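Local coordinates for flagellar regulatory protein C (Vibrio cholerae, PDB 4QHS), which probably couples ATP hydrolysis in a heptameric AAA+ ring to the activation of sigma-54-dependent transcription of flagellar genes, at residues D38-I43 against R131-R136; R56-A61 against R152-S157; E196-H201 against R235-V240; Q242-L247 against H252-H257. All coordinates share one frame; numbering follows the deposited sequence.

Interaction 1 of 4, residues D38-I43 against R131-R136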
# COMPACT_ATOMS: atom_id res chain seq x y z
N ASP A 38 -26.70 19.15 -38.21
CA ASP A 38 -25.42 19.17 -37.53
C ASP A 38 -25.47 18.46 -36.19
O ASP A 38 -24.53 18.50 -35.45
CB ASP A 38 -24.97 20.60 -37.31
CG ASP A 38 -23.92 21.05 -38.30
OD1 ASP A 38 -23.40 20.23 -39.06
OD2 ASP A 38 -23.61 22.24 -38.32
N ALA A 39 -26.57 17.81 -35.90
CA ALA A 39 -26.78 17.17 -34.62
C ALA A 39 -25.84 16.02 -34.33
O ALA A 39 -25.40 15.35 -35.22
CB ALA A 39 -28.17 16.71 -34.50
N ASN A 40 -25.57 15.81 -33.06
CA ASN A 40 -24.80 14.68 -32.62
C ASN A 40 -25.60 13.43 -32.81
O ASN A 40 -26.77 13.42 -32.59
CB ASN A 40 -24.46 14.78 -31.16
CG ASN A 40 -23.60 15.93 -30.84
OD1 ASN A 40 -22.76 16.32 -31.60
ND2 ASN A 40 -23.80 16.46 -29.69
N VAL A 41 -24.94 12.38 -33.24
CA VAL A 41 -25.61 11.11 -33.51
C VAL A 41 -24.97 9.97 -32.74
O VAL A 41 -23.75 9.73 -32.84
CB VAL A 41 -25.56 10.74 -35.00
CG1 VAL A 41 -26.25 9.41 -35.20
CG2 VAL A 41 -26.19 11.83 -35.86
N MET A 42 -25.78 9.28 -31.95
CA MET A 42 -25.33 8.11 -31.21
C MET A 42 -25.79 6.83 -31.92
O MET A 42 -26.98 6.63 -32.12
CB MET A 42 -25.88 8.14 -29.78
CG MET A 42 -25.47 6.92 -28.95
SD MET A 42 -23.71 6.86 -28.58
CE MET A 42 -23.55 8.44 -27.73
N ILE A 43 -24.85 5.98 -32.30
CA ILE A 43 -25.21 4.70 -32.92
C ILE A 43 -25.03 3.54 -31.94
O ILE A 43 -23.89 3.17 -31.57
CB ILE A 43 -24.37 4.42 -34.18
CG1 ILE A 43 -24.29 5.67 -35.07
CG2 ILE A 43 -24.96 3.23 -34.93
CD1 ILE A 43 -23.33 5.51 -36.22
N ARG A 131 -17.16 19.75 -22.16
CA ARG A 131 -16.76 21.10 -22.36
C ARG A 131 -16.45 21.41 -23.81
O ARG A 131 -16.79 22.44 -24.31
CB ARG A 131 -15.60 21.44 -21.46
CG ARG A 131 -15.29 22.87 -21.42
CD ARG A 131 -13.91 23.09 -20.97
NE ARG A 131 -13.83 23.56 -19.60
CZ ARG A 131 -12.86 23.23 -18.76
NH1 ARG A 131 -11.90 22.42 -19.16
NH2 ARG A 131 -12.84 23.71 -17.53
N VAL A 132 -15.84 20.48 -24.50
CA VAL A 132 -15.61 20.63 -25.92
C VAL A 132 -16.94 20.78 -26.64
O VAL A 132 -17.09 21.68 -27.47
CB VAL A 132 -14.84 19.43 -26.53
CG1 VAL A 132 -14.89 19.49 -28.06
CG2 VAL A 132 -13.40 19.42 -26.05
N LEU A 133 -17.89 19.91 -26.30
CA LEU A 133 -19.22 19.97 -26.89
C LEU A 133 -19.91 21.29 -26.63
O LEU A 133 -20.60 21.82 -27.50
CB LEU A 133 -20.09 18.83 -26.37
CG LEU A 133 -19.82 17.49 -27.06
CD1 LEU A 133 -20.73 16.37 -26.51
CD2 LEU A 133 -20.00 17.65 -28.56
N GLN A 134 -19.74 21.84 -25.42
CA GLN A 134 -20.49 23.02 -25.01
C GLN A 134 -19.87 24.30 -25.55
O GLN A 134 -20.59 25.20 -25.96
CB GLN A 134 -20.56 23.12 -23.48
CG GLN A 134 -21.34 22.03 -22.78
CD GLN A 134 -21.19 22.10 -21.26
OE1 GLN A 134 -20.27 22.77 -20.74
NE2 GLN A 134 -22.08 21.43 -20.54
N GLU A 135 -18.55 24.39 -25.51
CA GLU A 135 -17.87 25.62 -25.89
C GLU A 135 -17.51 25.60 -27.35
O GLU A 135 -17.18 26.64 -27.92
CB GLU A 135 -16.59 25.83 -25.05
CG GLU A 135 -16.79 25.75 -23.54
CD GLU A 135 -17.79 26.76 -23.02
OE1 GLU A 135 -17.90 27.86 -23.60
OE2 GLU A 135 -18.49 26.44 -22.04
N ARG A 136 -17.55 24.43 -27.94
CA ARG A 136 -17.07 24.28 -29.28
C ARG A 136 -15.67 24.83 -29.37
O ARG A 136 -15.37 25.62 -30.22
CB ARG A 136 -18.01 24.99 -30.22
CG ARG A 136 -19.13 24.15 -30.70
CD ARG A 136 -18.67 22.72 -30.89
NE ARG A 136 -19.77 21.76 -31.02
CZ ARG A 136 -19.60 20.49 -31.34
NH1 ARG A 136 -18.39 20.02 -31.57
NH2 ARG A 136 -20.65 19.69 -31.45
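Asn40 reaches across to Leu133 and Arg136 at one corner of the AAA+ core, where the approach to strand 41-44 of the parallel sheet faces the end of helix 123-135. The contact is a small illustration of how a single polar side chain can span the gap between a sheet and a helix packed on its flank. The backbones stay well apart, the nearest CA atoms being those of Asn40 and Leu133 at 9.6 Å, and the side chains bridge the distance. In Asn40 the amide carbon CG lies opposite the carbonyl carbon (chi1 -64°), which directs the amide at the helix. Its nitrogen ND2 rests 4.1 Å from the methyl CD2 of Leu133, two side chains meeting from opposite directions. The contact is apolar on the leucine side, and ND2 is hydrogen-bonded to the carbonyl O of Arg177, while Leu133 also packs on Leu174 and Leu178 of helix 172-178. Arg136, which leaves the helical conformation with a positive phi, bends back at chi2 and slides past Asn40 in the opposite direction. The amide and guanidinium planes are turned 53° from each other. Asn40 OD1 lies at the edge of the guanidinium and in its plane, 4.0 Å from Arg136 NH2, a polar approach too long to count as a bond.

Interaction 2 of 4, residues R56-A61 against R152-S157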
# COMPACT_ATOMS: atom_id res chain seq x y z
N ARG A 56 -20.13 6.63 -41.72
CA ARG A 56 -19.50 7.17 -42.90
C ARG A 56 -20.59 7.55 -43.90
O ARG A 56 -20.45 8.52 -44.65
CB ARG A 56 -18.51 6.16 -43.49
CG ARG A 56 -17.43 6.79 -44.38
CD ARG A 56 -16.19 5.89 -44.47
NE ARG A 56 -15.60 5.63 -43.16
CZ ARG A 56 -15.52 4.43 -42.60
NH1 ARG A 56 -15.96 3.36 -43.25
NH2 ARG A 56 -14.97 4.29 -41.39
N TYR A 57 -21.68 6.79 -43.88
CA TYR A 57 -22.84 7.10 -44.70
C TYR A 57 -23.43 8.44 -44.28
O TYR A 57 -23.83 9.25 -45.11
CB TYR A 57 -23.88 5.99 -44.57
CG TYR A 57 -25.19 6.27 -45.24
CD1 TYR A 57 -26.16 7.05 -44.62
CD2 TYR A 57 -25.47 5.73 -46.48
CE1 TYR A 57 -27.37 7.30 -45.24
CE2 TYR A 57 -26.68 5.96 -47.10
CZ TYR A 57 -27.63 6.75 -46.48
OH TYR A 57 -28.83 6.98 -47.10
N ILE A 58 -23.49 8.66 -42.98
CA ILE A 58 -24.05 9.91 -42.48
C ILE A 58 -23.20 11.09 -42.97
O ILE A 58 -23.73 12.09 -43.46
CB ILE A 58 -24.15 9.89 -40.95
CG1 ILE A 58 -25.32 8.98 -40.55
CG2 ILE A 58 -24.34 11.30 -40.42
CD1 ILE A 58 -25.49 8.78 -39.07
N HIS A 59 -21.88 10.95 -42.87
CA HIS A 59 -20.94 11.98 -43.31
C HIS A 59 -21.18 12.36 -44.76
O HIS A 59 -21.30 13.53 -45.09
CB HIS A 59 -19.50 11.49 -43.15
CG HIS A 59 -18.47 12.49 -43.56
ND1 HIS A 59 -18.11 13.56 -42.76
CD2 HIS A 59 -17.72 12.59 -44.68
CE1 HIS A 59 -17.18 14.27 -43.37
NE2 HIS A 59 -16.92 13.70 -44.54
N ASN A 60 -21.27 11.35 -45.62
CA ASN A 60 -21.42 11.57 -47.04
C ASN A 60 -22.78 12.12 -47.42
O ASN A 60 -22.92 12.72 -48.49
CB ASN A 60 -21.15 10.27 -47.82
CG ASN A 60 -19.74 9.74 -47.59
OD1 ASN A 60 -18.78 10.51 -47.50
ND2 ASN A 60 -19.61 8.42 -47.50
N ALA A 61 -23.77 11.94 -46.55
CA ALA A 61 -25.11 12.45 -46.87
C ALA A 61 -25.28 13.86 -46.33
O ALA A 61 -26.27 14.53 -46.62
CB ALA A 61 -26.17 11.53 -46.30
N ARG A 152 -18.65 18.06 -36.55
CA ARG A 152 -19.84 17.26 -36.32
C ARG A 152 -19.44 15.99 -35.59
O ARG A 152 -18.47 15.32 -35.97
CB ARG A 152 -20.52 16.91 -37.66
CG ARG A 152 -22.02 16.62 -37.57
CD ARG A 152 -22.35 15.14 -37.65
NE ARG A 152 -23.79 14.92 -37.47
CZ ARG A 152 -24.69 14.88 -38.45
NH1 ARG A 152 -24.31 15.04 -39.71
NH2 ARG A 152 -25.98 14.68 -38.17
N VAL A 153 -20.16 15.67 -34.53
CA VAL A 153 -19.83 14.51 -33.72
C VAL A 153 -20.76 13.33 -33.96
O VAL A 153 -21.99 13.45 -33.90
CB VAL A 153 -19.85 14.86 -32.24
CG1 VAL A 153 -19.74 13.59 -31.42
CG2 VAL A 153 -18.71 15.81 -31.91
N LEU A 154 -20.15 12.20 -34.27
CA LEU A 154 -20.83 10.92 -34.28
C LEU A 154 -20.20 10.08 -33.18
O LEU A 154 -18.99 10.18 -32.94
CB LEU A 154 -20.69 10.22 -35.64
CG LEU A 154 -21.03 10.97 -36.93
CD1 LEU A 154 -20.80 10.05 -38.11
CD2 LEU A 154 -22.44 11.49 -36.94
N ALA A 155 -21.02 9.28 -32.50
CA ALA A 155 -20.53 8.35 -31.49
C ALA A 155 -21.20 6.99 -31.61
O ALA A 155 -22.27 6.88 -32.20
CB ALA A 155 -20.76 8.90 -30.10
N THR A 156 -20.55 5.97 -31.05
CA THR A 156 -21.15 4.65 -30.90
C THR A 156 -20.93 4.09 -29.50
O THR A 156 -19.96 4.42 -28.82
CB THR A 156 -20.59 3.61 -31.89
OG1 THR A 156 -19.29 3.21 -31.45
CG2 THR A 156 -20.50 4.19 -33.30
N SER A 157 -21.81 3.19 -29.14
CA SER A 157 -21.77 2.52 -27.88
C SER A 157 -22.39 1.17 -28.03
O SER A 157 -23.44 1.04 -28.59
CB SER A 157 -22.53 3.31 -26.86
OG SER A 157 -22.24 2.82 -25.60
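Ile58 presses its branch methyl CG2 against Arg152 and Leu154, joining helix 51-61 to strand 152-157 deep in the protein. The conformation of the isoleucine makes this double contact possible: with CG1 beside the backbone N (chi1 -74°), CG2 is left opposite that nitrogen and is directed at the side chains of the strand. From there it touches Leu154 CD2 at 4.0 Å, the two aliphatic chains sliding past each other in opposite directions. The same methyl stands 3.8 Å from Arg152 NH1, over one face of the guanidinium and offset toward its rim, and here the side chains cross at about a right angle. Arg152 starts with CG opposite its own backbone N, then bends sharply at chi2 (-104°), which brings its flat head back over the isoleucine. That head is held by polar partners beyond the two segments: NE bonds to the carbonyl O of Ala39 and NH2 to that of Val34. Buried charge and apolar packing thus coexist, since NE and NH2 are bonded to carbonyls while one face of the group takes the methyl. Val41 of the adjoining strand, together with Ala31 and Ala35 of helix 23-35, completes the apolar surroundings of Ile58. A helix such as 51-61 that follows the P-loop and packs on a parallel sheet in this way is characteristic of the AAA+ alpha/beta core and of P-loop NTPases in general.

Interaction 3 of 4, residues E196-H201 against R235-V240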
# COMPACT_ATOMS: atom_id res chain seq x y z
N GLU A 196 -27.63 -12.46 -46.64
CA GLU A 196 -27.21 -12.78 -47.97
C GLU A 196 -26.64 -11.59 -48.72
O GLU A 196 -25.65 -11.71 -49.38
CB GLU A 196 -28.31 -13.47 -48.76
CG GLU A 196 -28.05 -13.54 -50.24
CD GLU A 196 -28.96 -14.49 -50.95
OE1 GLU A 196 -29.95 -14.91 -50.35
OE2 GLU A 196 -28.69 -14.83 -52.10
N PRO A 197 -27.26 -10.44 -48.63
CA PRO A 197 -26.72 -9.28 -49.33
C PRO A 197 -25.37 -8.87 -48.78
O PRO A 197 -24.50 -8.45 -49.52
CB PRO A 197 -27.74 -8.20 -49.02
CG PRO A 197 -28.93 -8.88 -48.64
CD PRO A 197 -28.67 -10.28 -48.31
N LEU A 198 -25.19 -9.00 -47.48
CA LEU A 198 -23.92 -8.70 -46.85
C LEU A 198 -22.88 -9.74 -47.23
O LEU A 198 -21.79 -9.41 -47.61
CB LEU A 198 -24.08 -8.63 -45.34
CG LEU A 198 -22.96 -7.96 -44.55
CD1 LEU A 198 -22.61 -6.64 -45.11
CD2 LEU A 198 -23.37 -7.83 -43.14
N ALA A 199 -23.25 -10.99 -47.15
CA ALA A 199 -22.37 -12.08 -47.50
C ALA A 199 -21.72 -11.90 -48.86
O ALA A 199 -20.53 -11.93 -48.98
CB ALA A 199 -23.12 -13.36 -47.45
N ASN A 200 -22.53 -11.72 -49.88
CA ASN A 200 -22.01 -11.57 -51.21
C ASN A 200 -21.07 -10.40 -51.29
O ASN A 200 -20.06 -10.45 -51.94
CB ASN A 200 -23.15 -11.42 -52.21
CG ASN A 200 -23.73 -12.74 -52.60
OD1 ASN A 200 -23.09 -13.55 -53.21
ND2 ASN A 200 -24.97 -12.95 -52.26
N HIS A 201 -21.40 -9.33 -50.61
CA HIS A 201 -20.56 -8.16 -50.64
C HIS A 201 -19.17 -8.50 -50.16
O HIS A 201 -18.18 -8.07 -50.72
CB HIS A 201 -21.15 -7.05 -49.79
CG HIS A 201 -20.54 -5.72 -50.04
ND1 HIS A 201 -19.44 -5.26 -49.36
CD2 HIS A 201 -20.87 -4.75 -50.92
CE1 HIS A 201 -19.12 -4.06 -49.81
NE2 HIS A 201 -19.98 -3.72 -50.75
N ARG A 235 -18.87 -9.61 -37.67
CA ARG A 235 -17.50 -10.05 -37.59
C ARG A 235 -17.39 -11.53 -37.72
O ARG A 235 -16.44 -12.02 -38.23
CB ARG A 235 -16.87 -9.62 -36.28
CG ARG A 235 -16.57 -8.17 -36.20
CD ARG A 235 -15.47 -7.90 -35.26
NE ARG A 235 -15.90 -8.01 -33.90
CZ ARG A 235 -15.87 -7.02 -33.03
NH1 ARG A 235 -15.44 -5.84 -33.38
NH2 ARG A 235 -16.28 -7.23 -31.81
N GLU A 236 -18.39 -12.22 -37.22
CA GLU A 236 -18.43 -13.65 -37.29
C GLU A 236 -18.69 -14.01 -38.72
O GLU A 236 -18.11 -14.92 -39.22
CB GLU A 236 -19.49 -14.22 -36.38
CG GLU A 236 -19.53 -15.71 -36.35
CD GLU A 236 -20.49 -16.27 -35.33
OE1 GLU A 236 -21.43 -15.60 -34.92
OE2 GLU A 236 -20.31 -17.40 -34.91
N LEU A 237 -19.55 -13.27 -39.38
CA LEU A 237 -19.93 -13.57 -40.74
C LEU A 237 -18.74 -13.38 -41.62
O LEU A 237 -18.47 -14.18 -42.48
CB LEU A 237 -21.08 -12.70 -41.20
CG LEU A 237 -21.49 -12.80 -42.65
CD1 LEU A 237 -21.97 -14.18 -42.93
CD2 LEU A 237 -22.56 -11.84 -42.96
N ASP A 238 -18.01 -12.32 -41.38
CA ASP A 238 -16.83 -12.06 -42.13
C ASP A 238 -15.91 -13.24 -42.01
O ASP A 238 -15.37 -13.69 -42.98
CB ASP A 238 -16.14 -10.81 -41.65
CG ASP A 238 -15.56 -10.01 -42.76
OD1 ASP A 238 -14.76 -10.55 -43.52
OD2 ASP A 238 -15.89 -8.83 -42.89
N ASN A 239 -15.76 -13.75 -40.81
CA ASN A 239 -14.94 -14.92 -40.63
C ASN A 239 -15.40 -16.10 -41.45
O ASN A 239 -14.61 -16.74 -42.08
CB ASN A 239 -14.89 -15.32 -39.17
CG ASN A 239 -13.74 -14.71 -38.44
OD1 ASN A 239 -13.09 -13.83 -38.95
ND2 ASN A 239 -13.50 -15.17 -37.25
N VAL A 240 -16.69 -16.40 -41.41
CA VAL A 240 -17.20 -17.58 -42.03
C VAL A 240 -17.04 -17.48 -43.54
O VAL A 240 -16.64 -18.40 -44.19
CB VAL A 240 -18.66 -17.76 -41.65
CG1 VAL A 240 -19.33 -18.78 -42.50
CG2 VAL A 240 -18.78 -18.11 -40.21
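Leu198 and Leu237 meet between two helices, 195-208 and 233-247, of the helical lid that follows the alpha/beta core in AAA+ ATPases. As an example of helix packing the contact is lean, with a tight centre and little else. The backbones come nearest at Ala199 and Leu237, whose CA atoms are 7.3 Å apart, a close approach that the small alanine permits. Leu237 enters this narrow place with CG opposite its backbone N (chi1 174°), and its CD2 methyl does all the touching: it lies 4.1 Å from Leu198 CD2 and 4.3 Å from the backbone N of Ala199. The two leucines cross obliquely. Leu202, one turn further along helix 195-208, and Trp230 also pack on Leu237, so the buried leucine is embraced from beyond the two segments as well.

Away from this centre the helices turn to other tasks. Arg235, in a sequence that matches the sensor II motif of these activators, forms a backbone hydrogen bond with Gly48 of the P-loop, and its side chain makes a salt bridge to Glu172 of a neighbouring subunit. Asn239 donates to the carbonyl O of Tyr176 of that same subunit. One face of helix 233-247 therefore serves the lid interior while another serves the ring. On helix 195-208 the loose side includes the exposed His201 and the partly exposed Asn200, whose side chain turns back on its own helix: ND2 gives a weak hydrogen bond to Glu196 O at 3.2 Å, bent to 133° at the hydrogen.

Interaction 4 of 4, residues Q242-L247 against H252-H257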
# COMPACT_ATOMS: atom_id res chain seq x y z
N GLN A 242 -14.89 -15.62 -45.29
CA GLN A 242 -13.49 -15.71 -45.64
C GLN A 242 -12.98 -17.13 -45.55
O GLN A 242 -12.26 -17.57 -46.40
CB GLN A 242 -12.67 -14.85 -44.69
CG GLN A 242 -12.02 -13.69 -45.32
CD GLN A 242 -11.12 -12.96 -44.36
OE1 GLN A 242 -11.51 -11.98 -43.77
NE2 GLN A 242 -9.89 -13.42 -44.21
N ARG A 243 -13.36 -17.82 -44.51
CA ARG A 243 -13.04 -19.21 -44.36
C ARG A 243 -13.59 -19.99 -45.54
O ARG A 243 -12.93 -20.82 -46.10
CB ARG A 243 -13.61 -19.74 -43.05
CG ARG A 243 -13.26 -21.12 -42.71
CD ARG A 243 -13.99 -21.57 -41.50
NE ARG A 243 -13.67 -20.75 -40.36
CZ ARG A 243 -14.54 -20.06 -39.64
NH1 ARG A 243 -15.81 -20.09 -39.92
NH2 ARG A 243 -14.12 -19.34 -38.64
N ALA A 244 -14.82 -19.70 -45.90
CA ALA A 244 -15.45 -20.38 -46.98
C ALA A 244 -14.69 -20.22 -48.27
O ALA A 244 -14.47 -21.17 -48.95
CB ALA A 244 -16.83 -19.92 -47.13
N LEU A 245 -14.28 -19.01 -48.59
CA LEU A 245 -13.49 -18.79 -49.78
C LEU A 245 -12.21 -19.60 -49.76
O LEU A 245 -11.76 -20.04 -50.78
CB LEU A 245 -13.18 -17.32 -49.94
CG LEU A 245 -14.32 -16.43 -50.37
CD1 LEU A 245 -13.91 -14.99 -50.47
CD2 LEU A 245 -14.80 -16.90 -51.68
N ILE A 246 -11.62 -19.80 -48.60
CA ILE A 246 -10.40 -20.58 -48.52
C ILE A 246 -10.63 -22.06 -48.78
O ILE A 246 -9.87 -22.69 -49.46
CB ILE A 246 -9.68 -20.38 -47.18
CG1 ILE A 246 -9.13 -18.97 -47.08
CG2 ILE A 246 -8.56 -21.32 -47.04
CD1 ILE A 246 -8.85 -18.54 -45.71
N LEU A 247 -11.70 -22.62 -48.27
CA LEU A 247 -11.97 -24.01 -48.51
C LEU A 247 -12.28 -24.27 -49.98
O LEU A 247 -12.20 -25.38 -50.43
CB LEU A 247 -13.06 -24.51 -47.59
CG LEU A 247 -12.63 -24.46 -46.14
CD1 LEU A 247 -13.76 -24.76 -45.27
CD2 LEU A 247 -11.57 -25.45 -45.92
N HIS A 252 -19.97 -24.01 -51.04
CA HIS A 252 -20.88 -25.15 -50.96
C HIS A 252 -21.27 -25.51 -49.52
O HIS A 252 -22.42 -25.33 -49.10
CB HIS A 252 -20.23 -26.35 -51.64
CG HIS A 252 -21.19 -27.21 -52.38
ND1 HIS A 252 -21.68 -28.39 -51.87
CD2 HIS A 252 -21.77 -27.06 -53.60
CE1 HIS A 252 -22.51 -28.94 -52.74
NE2 HIS A 252 -22.58 -28.15 -53.80
N ILE A 253 -20.30 -26.05 -48.79
CA ILE A 253 -20.42 -26.31 -47.36
C ILE A 253 -19.29 -25.54 -46.68
O ILE A 253 -18.15 -25.52 -47.15
CB ILE A 253 -20.38 -27.83 -47.01
CG1 ILE A 253 -18.94 -28.41 -47.03
CG2 ILE A 253 -21.24 -28.61 -47.96
CD1 ILE A 253 -18.11 -28.26 -45.67
N GLN A 254 -19.62 -24.91 -45.56
CA GLN A 254 -18.67 -24.09 -44.85
C GLN A 254 -18.98 -24.10 -43.34
O GLN A 254 -20.09 -24.46 -42.93
CB GLN A 254 -18.67 -22.69 -45.43
CG GLN A 254 -19.59 -21.75 -44.69
CD GLN A 254 -21.04 -22.11 -44.84
OE1 GLN A 254 -21.73 -22.37 -43.85
NE2 GLN A 254 -21.52 -22.10 -46.08
N SER A 255 -18.01 -23.70 -42.51
CA SER A 255 -17.96 -24.19 -41.14
C SER A 255 -18.43 -23.22 -40.07
O SER A 255 -18.20 -22.01 -40.14
CB SER A 255 -16.52 -24.62 -40.82
OG SER A 255 -16.06 -25.58 -41.76
N GLU A 256 -19.08 -23.78 -39.05
CA GLU A 256 -19.30 -23.05 -37.80
C GLU A 256 -19.55 -23.88 -36.52
O GLU A 256 -20.51 -23.59 -35.82
CB GLU A 256 -20.46 -22.08 -37.99
CG GLU A 256 -21.57 -22.64 -38.81
CD GLU A 256 -22.36 -21.56 -39.52
OE1 GLU A 256 -23.60 -21.62 -39.45
OE2 GLU A 256 -21.73 -20.68 -40.15
N HIS A 257 -18.72 -24.87 -36.17
CA HIS A 257 -17.52 -25.32 -36.90
C HIS A 257 -17.48 -26.85 -36.78
O HIS A 257 -17.45 -27.38 -35.68
CB HIS A 257 -16.25 -24.68 -36.32
CG HIS A 257 -15.01 -24.94 -37.13
ND1 HIS A 257 -14.30 -26.12 -37.04
CD2 HIS A 257 -14.34 -24.17 -38.02
CE1 HIS A 257 -13.26 -26.07 -37.85
NE2 HIS A 257 -13.26 -24.90 -38.46
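Ala244 and Gln254 bring their backbones to within 5.4 Å, CA to CA, where the irregular segment 252-257 passes across the last turns of helix 233-247. The small methyl of Ala244 makes that closeness possible, its CB lying 3.7 Å from Gln254 CB. Gln254 starts toward the helix but bends at chi2 (-67°), and the rest of its chain leads off to pack on Ala221, Lys224 and Leu225 of helix 219-226. The segment that follows helix 233-247 in the AAA+ lid thus touches both that helix and helix 219-226 of the same helical bundle. Arg243 makes the broadest contribution from the helix. Its CG stands opposite the backbone N (chi1 -175°), and the chain runs outward before bending at chi3, so that CD passes 4.0 Å from Ser255 CB. NH1 then comes 3.1 Å from Ser255 O, the oxygen standing oblique to the guanidinium plane. Over one face of the same group stands His257 CD2, 4.2 Å from Arg243 NE; the two planes are nearly perpendicular, 85° apart, with the imidazole presenting its edge. That histidine follows a cis peptide bond and is poorly ordered, which makes its placement less certain. The guanidinium also faces a neighbouring subunit, where NH2 bonds to Asn179 O and NE makes a weak bond to Val180 O. Leu247, one turn beyond Arg243, packs on Phe181 of that subunit and reaches back to the tail with its methyl CD1, 4.3 Å from Ser255 OG.

The four contacts divide between the two parts of an AAA+ module. Interactions 1 and 2 share the parallel sheet, and their neighbouring strands 41-44 and 152-157 are bonded directly, as by Ile43 N to Ala155 O at 2.7 Å. Interaction 2 is fully buried and sets one methyl between a leucine and the face of a guanidinium, whereas interaction 1, nearer the edge of the core, is sparser and more polar. Interactions 3 and 4 both use helix 233-247 in the lid and meet at Val240; the first is a buried leucine contact, the second a partly exposed mixture of backbone, arginine and alanine packing. Both touch the same neighbouring subunit. Centres of interactions 1 and 4 lie about 43 Å apart.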